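Local coordinates for iron Transport-associated domain protein (Bacillus anthracis, PDB 4H8Q), which binds heme through a NEAT domain of the anthrax hemophore IsdX2, which probably extracts heme from methemoglobin, at residues A94-V105 with F117-T127. The protein carries 1 engineered substitution. Residues are numbered along the deposited sequence; the frame is centred on the assembly and turned at random.
Sequences ANDLFAKLNAKV and FYDVQIQFDPT. With HEM (protoporphyrin IX containing Fe), chain B.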
loop_
_atom_site.group_PDB
_atom_site.type_symbol
_atom_site.label_atom_id
_atom_site.label_comp_id
_atom_site.label_asym_id
_atom_site.label_seq_id
_atom_site.Cartn_x
_atom_site.Cartn_y
_atom_site.Cartn_z
ATOM N N ALA A 94 8.555 4.485 -3.598
ATOM C CA ALA A 94 8.085 5.780 -3.145
ATOM C C ALA A 94 9.210 6.768 -3.413
ATOM O O ALA A 94 10.372 6.381 -3.530
ATOM C CB ALA A 94 7.740 5.735 -1.673
ATOM N N ASN A 95 8.866 8.038 -3.549
ATOM C CA ASN A 95 9.885 9.054 -3.748
ATOM C C ASN A 95 9.986 9.905 -2.498
ATOM O O ASN A 95 10.824 9.666 -1.628
ATOM C CB ASN A 95 9.549 9.916 -4.965
ATOM C CG ASN A 95 9.097 9.087 -6.160
ATOM O OD1 ASN A 95 7.901 8.856 -6.352
ATOM N ND2 ASN A 95 10.054 8.630 -6.964
ATOM N N ASP A 96 9.109 10.895 -2.415
ATOM C CA ASP A 96 9.038 11.768 -1.265
ATOM C C ASP A 96 8.137 11.115 -0.223
ATOM O O ASP A 96 6.920 11.044 -0.406
ATOM C CB ASP A 96 8.454 13.116 -1.699
ATOM C CG ASP A 96 8.425 14.134 -0.584
ATOM O OD1 ASP A 96 8.736 13.776 0.571
ATOM O OD2 ASP A 96 8.083 15.307 -0.863
ATOM N N LEU A 97 8.728 10.645 0.871
ATOM C CA LEU A 97 7.957 9.998 1.933
ATOM C C LEU A 97 7.006 10.955 2.659
ATOM O O LEU A 97 6.169 10.527 3.456
ATOM C CB LEU A 97 8.890 9.341 2.948
ATOM C CG LEU A 97 9.800 8.244 2.402
ATOM C CD1 LEU A 97 10.748 7.771 3.486
ATOM C CD2 LEU A 97 8.974 7.087 1.859
ATOM N N PHE A 98 7.140 12.251 2.397
ATOM C CA PHE A 98 6.256 13.228 3.023
ATOM C C PHE A 98 5.093 13.632 2.115
ATOM O O PHE A 98 4.174 14.341 2.539
ATOM C CB PHE A 98 7.050 14.456 3.488
ATOM C CG PHE A 98 8.044 14.149 4.567
ATOM C CD1 PHE A 98 9.348 13.810 4.249
ATOM C CD2 PHE A 98 7.667 14.176 5.898
ATOM C CE1 PHE A 98 10.260 13.518 5.244
ATOM C CE2 PHE A 98 8.576 13.886 6.899
ATOM C CZ PHE A 98 9.871 13.556 6.573
ATOM N N ALA A 99 5.126 13.159 0.873
ATOM C CA ALA A 99 4.072 13.465 -0.080
ATOM C C ALA A 99 3.079 12.310 -0.158
ATOM O O ALA A 99 3.449 11.151 0.044
ATOM C CB ALA A 99 4.664 13.740 -1.449
ATOM N N LYS A 100 1.824 12.630 -0.449
ATOM C CA LYS A 100 0.810 11.603 -0.655
ATOM C C LYS A 100 1.141 10.805 -1.906
ATOM O O LYS A 100 1.567 11.361 -2.926
ATOM C CB LYS A 100 -0.584 12.229 -0.796
ATOM C CG LYS A 100 -1.151 12.821 0.495
ATOM C CD LYS A 100 -2.503 13.480 0.236
ATOM C CE LYS A 100 -3.190 13.931 1.525
ATOM N NZ LYS A 100 -2.450 15.028 2.222
ATOM N N LEU A 101 0.944 9.496 -1.829
ATOM C CA LEU A 101 1.165 8.627 -2.974
ATOM C C LEU A 101 -0.186 8.137 -3.455
ATOM O O LEU A 101 -0.958 7.587 -2.671
ATOM C CB LEU A 101 2.043 7.443 -2.566
ATOM C CG LEU A 101 2.282 6.372 -3.634
ATOM C CD1 LEU A 101 3.017 6.939 -4.864
ATOM C CD2 LEU A 101 3.053 5.208 -3.035
ATOM N N ASN A 102 -0.495 8.365 -4.727
ATOM C CA ASN A 102 -1.752 7.886 -5.285
ATOM C C ASN A 102 -1.711 6.390 -5.536
ATOM O O ASN A 102 -0.709 5.857 -6.013
ATOM C CB ASN A 102 -2.079 8.602 -6.590
ATOM C CG ASN A 102 -2.381 10.067 -6.386
ATOM O OD1 ASN A 102 -3.050 10.449 -5.421
ATOM N ND2 ASN A 102 -1.889 10.903 -7.298
ATOM N N ALA A 103 -2.812 5.715 -5.221
ATOM C CA ALA A 103 -2.911 4.284 -5.464
ATOM C C ALA A 103 -4.321 3.938 -5.913
ATOM O O ALA A 103 -5.239 4.755 -5.808
ATOM C CB ALA A 103 -2.542 3.501 -4.209
ATOM N N LYS A 104 -4.478 2.730 -6.433
ATOM C CA LYS A 104 -5.769 2.239 -6.885
ATOM C C LYS A 104 -5.924 0.837 -6.344
ATOM O O LYS A 104 -4.943 0.094 -6.213
ATOM C CB LYS A 104 -5.818 2.181 -8.409
ATOM C CG LYS A 104 -5.879 3.548 -9.079
ATOM C CD LYS A 104 -5.703 3.426 -10.582
ATOM C CE LYS A 104 -5.925 4.766 -11.268
ATOM N NZ LYS A 104 -7.340 5.227 -11.099
ATOM N N VAL A 105 -7.156 0.471 -6.024
ATOM C CA VAL A 105 -7.429 -0.858 -5.492
ATOM C C VAL A 105 -8.696 -1.414 -6.139
ATOM O O VAL A 105 -9.644 -0.671 -6.403
ATOM C CB VAL A 105 -7.539 -0.836 -3.941
ATOM C CG1 VAL A 105 -8.762 -0.015 -3.467
ATOM C CG2 VAL A 105 -7.562 -2.252 -3.381
ATOM N N PHE A 117 -13.939 -0.745 -7.650
ATOM C CA PHE A 117 -12.560 -0.259 -7.611
ATOM C C PHE A 117 -12.518 1.207 -7.178
ATOM O O PHE A 117 -13.506 1.938 -7.315
ATOM C CB PHE A 117 -11.798 -0.543 -8.913
ATOM C CG PHE A 117 -12.482 -0.051 -10.155
ATOM C CD1 PHE A 117 -12.462 1.293 -10.490
ATOM C CD2 PHE A 117 -13.090 -0.948 -11.012
ATOM C CE1 PHE A 117 -13.079 1.738 -11.659
ATOM C CE2 PHE A 117 -13.695 -0.513 -12.179
ATOM C CZ PHE A 117 -13.690 0.831 -12.497
ATOM N N TYR A 118 -11.399 1.615 -6.594
ATOM C CA TYR A 118 -11.307 2.915 -5.949
ATOM C C TYR A 118 -9.940 3.519 -6.149
ATOM O O TYR A 118 -8.945 2.805 -6.324
ATOM C CB TYR A 118 -11.485 2.784 -4.436
ATOM C CG TYR A 118 -12.758 2.138 -3.960
ATOM C CD1 TYR A 118 -13.935 2.868 -3.888
ATOM C CD2 TYR A 118 -12.777 0.815 -3.548
ATOM C CE1 TYR A 118 -15.105 2.289 -3.444
ATOM C CE2 TYR A 118 -13.956 0.222 -3.097
ATOM C CZ TYR A 118 -15.105 0.975 -3.037
ATOM O OH TYR A 118 -16.275 0.400 -2.593
ATOM N N ASP A 119 -9.896 4.845 -6.088
ATOM C CA ASP A 119 -8.661 5.572 -5.882
ATOM C C ASP A 119 -8.468 5.840 -4.388
ATOM O O ASP A 119 -9.431 6.090 -3.668
ATOM C CB ASP A 119 -8.713 6.902 -6.644
ATOM C CG ASP A 119 -8.758 6.710 -8.149
ATOM O OD1 ASP A 119 -9.693 7.225 -8.794
ATOM O OD2 ASP A 119 -7.852 6.060 -8.695
ATOM N N VAL A 120 -7.233 5.761 -3.908
ATOM C CA VAL A 120 -6.914 6.177 -2.550
ATOM C C VAL A 120 -5.561 6.871 -2.551
ATOM O O VAL A 120 -4.830 6.829 -3.553
ATOM C CB VAL A 120 -6.813 4.975 -1.591
ATOM C CG1 VAL A 120 -8.149 4.287 -1.447
ATOM C CG2 VAL A 120 -5.756 3.981 -2.105
ATOM N N GLN A 121 -5.235 7.519 -1.438
ATOM C CA GLN A 121 -3.893 8.048 -1.233
ATOM C C GLN A 121 -3.236 7.396 -0.030
ATOM O O GLN A 121 -3.886 7.128 0.978
ATOM C CB GLN A 121 -3.907 9.566 -1.039
ATOM C CG GLN A 121 -4.072 10.349 -2.328
ATOM C CD GLN A 121 -5.510 10.418 -2.772
ATOM O OE1 GLN A 121 -6.365 10.898 -2.029
ATOM N NE2 GLN A 121 -5.792 9.944 -3.981
ATOM N N ILE A 122 -1.941 7.134 -0.141
ATOM C CA ILE A 122 -1.177 6.664 1.000
ATOM C C ILE A 122 -0.374 7.829 1.554
ATOM O O ILE A 122 0.336 8.510 0.810
ATOM C CB ILE A 122 -0.222 5.523 0.597
ATOM C CG1 ILE A 122 -1.037 4.322 0.114
ATOM C CG2 ILE A 122 0.659 5.133 1.781
ATOM C CD1 ILE A 122 -0.223 3.262 -0.652
ATOM N N GLN A 123 -0.492 8.066 2.856
ATOM C CA GLN A 123 0.319 9.086 3.513
ATOM C C GLN A 123 1.224 8.426 4.532
ATOM O O GLN A 123 0.752 7.850 5.506
ATOM C CB GLN A 123 -0.549 10.143 4.197
ATOM C CG GLN A 123 0.263 11.270 4.817
ATOM C CD GLN A 123 0.253 12.526 3.960
ATOM O OE1 GLN A 123 -0.754 13.234 3.894
ATOM N NE2 GLN A 123 1.371 12.803 3.292
ATOM N N PHE A 124 2.529 8.500 4.285
ATOM C CA PHE A 124 3.521 8.004 5.225
ATOM C C PHE A 124 3.790 9.069 6.273
ATOM O O PHE A 124 3.618 10.265 6.013
ATOM C CB PHE A 124 4.823 7.652 4.500
ATOM C CG PHE A 124 4.646 6.639 3.402
ATOM C CD1 PHE A 124 4.511 7.042 2.090
ATOM C CD2 PHE A 124 4.606 5.281 3.696
ATOM C CE1 PHE A 124 4.334 6.118 1.077
ATOM C CE2 PHE A 124 4.434 4.347 2.686
ATOM C CZ PHE A 124 4.302 4.770 1.378
ATOM N N ASP A 125 4.204 8.634 7.461
ATOM C CA ASP A 125 4.623 9.564 8.503
ATOM C C ASP A 125 5.944 9.101 9.101
ATOM O O ASP A 125 5.962 8.387 10.102
ATOM C CB ASP A 125 3.552 9.684 9.590
ATOM C CG ASP A 125 3.905 10.724 10.639
ATOM O OD1 ASP A 125 5.008 11.300 10.560
ATOM O OD2 ASP A 125 3.082 10.955 11.549
ATOM N N PRO A 126 7.061 9.500 8.474
ATOM C CA PRO A 126 8.400 9.045 8.862
ATOM C C PRO A 126 8.727 9.352 10.315
ATOM O O PRO A 126 9.551 8.658 10.913
ATOM C CB PRO A 126 9.318 9.849 7.942
ATOM C CG PRO A 126 8.485 10.113 6.741
ATOM C CD PRO A 126 7.105 10.360 7.278
ATOM N N THR A 127 8.077 10.368 10.875
ATOM C CA THR A 127 8.387 10.830 12.223
ATOM C C THR A 127 7.669 10.028 13.306
ATOM O O THR A 127 8.025 10.103 14.484
ATOM C CB THR A 127 8.036 12.334 12.398
ATOM O OG1 THR A 127 6.628 12.484 12.608
ATOM C CG2 THR A 127 8.443 13.127 11.173
HETATM C CHA HEM B . -16.114 2.316 0.351
HETATM C CHB HEM B . -18.320 -1.348 2.646
HETATM C CHC HEM B . -14.404 -4.171 2.025
HETATM C CHD HEM B . -11.977 -0.344 0.265
HETATM C C1A HEM B . -17.045 1.563 1.014
HETATM C C2A HEM B . -18.383 1.993 1.378
HETATM C C3A HEM B . -18.974 0.976 2.014
HETATM C C4A HEM B . -18.050 -0.133 2.066
HETATM C CMA HEM B . -20.403 0.953 2.596
HETATM C CAA HEM B . -18.987 3.392 1.095
HETATM C CBA HEM B . -18.284 4.434 1.967
HETATM C CGA HEM B . -18.419 4.133 3.444
HETATM O O1A HEM B . -19.543 3.803 3.898
HETATM O O2A HEM B . -17.414 4.241 4.196
HETATM C C1B HEM B . -17.445 -2.409 2.695
HETATM C C2B HEM B . -17.703 -3.665 3.356
HETATM C C3B HEM B . -16.637 -4.446 3.194
HETATM C C4B HEM B . -15.651 -3.718 2.413
HETATM C CMB HEM B . -18.990 -4.021 4.138
HETATM C CAB HEM B . -16.512 -5.880 3.753
HETATM C CBB HEM B . -15.360 -6.535 3.652
HETATM C C1C HEM B . -13.393 -3.375 1.522
HETATM C C2C HEM B . -12.025 -3.790 1.273
HETATM C C3C HEM B . -11.352 -2.740 0.785
HETATM C C4C HEM B . -12.270 -1.613 0.706
HETATM C CMC HEM B . -11.466 -5.214 1.519
HETATM C CAC HEM B . -9.865 -2.723 0.375
HETATM C CBC HEM B . -9.373 -1.651 -0.245
HETATM C C1D HEM B . -12.877 0.686 0.127
HETATM C C2D HEM B . -12.528 1.970 -0.422
HETATM C C3D HEM B . -13.798 2.796 -0.396
HETATM C C4D HEM B . -14.808 1.932 0.163
HETATM C CMD HEM B . -11.149 2.421 -0.924
HETATM C CAD HEM B . -13.969 4.247 -0.880
HETATM C CBD HEM B . -14.070 5.182 0.316
HETATM C CGD HEM B . -12.855 5.094 1.195
HETATM O O1D HEM B . -11.698 5.215 0.695
HETATM O O2D HEM B . -13.054 4.921 2.426
HETATM N NA HEM B . -16.877 0.267 1.446
HETATM N NB HEM B . -16.181 -2.472 2.128
HETATM N NC HEM B . -13.495 -2.041 1.175
HETATM N ND HEM B . -14.232 0.694 0.462
HETATM FE FE HEM B . -15.268 -0.952 1.092
HETATM O O HOH W 1 3.457 10.615 2.730
HETATM O O HOH W 2 -5.323 7.313 -7.183
#
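Lys-104 and Asp-119 form a salt bridge across the antiparallel beta hairpin of strands 101-109 and 114-125, part of the NEAT-domain barrel and the heme pocket. The two side chains run alongside each other, and Lys-104 NZ reaches the syn lone pair of Asp-119 OD2 at 2.6 Å. Near the turn that precedes strand 101-109, Lys-100 NZ donates to Gln-123 OE1 at 3.0 Å while also pairing with Glu-28. Between these pairs, Gln-121 NE2 donates weakly to Asn-102 OD1 (N-H...O 133°); Gln-121 OE1 also accepts from the backbone N of Lys-26 and its NE2 bonds to Asp-25, while Asn-102 ND2 bonds to Glu-68. Backbone bonds in both directions join Leu-101 to Ile-122, Ala-103 to Val-120 and Val-105 to Tyr-118. Beyond Leu-101 and Ile-122, a water accepts from Phe-124 N and Gln-123 NE2 and lies within bonding distance of Leu-97 O and Ala-99 O. On the face away from Lys-104 and Asp-119, Ala-103 CB packs on Val-120 CG2 at 3.9 Å, and Val-105 and Val-120 touch the heme. Tyr-118 lays its ring over a pyrrole, with heme C3D 3.3 Å above the ring plane, and its OH bonds to Tyr-114. Far from the heme, Pro-126 CG sits over one face of Phe-98, 3.7 Å from CZ.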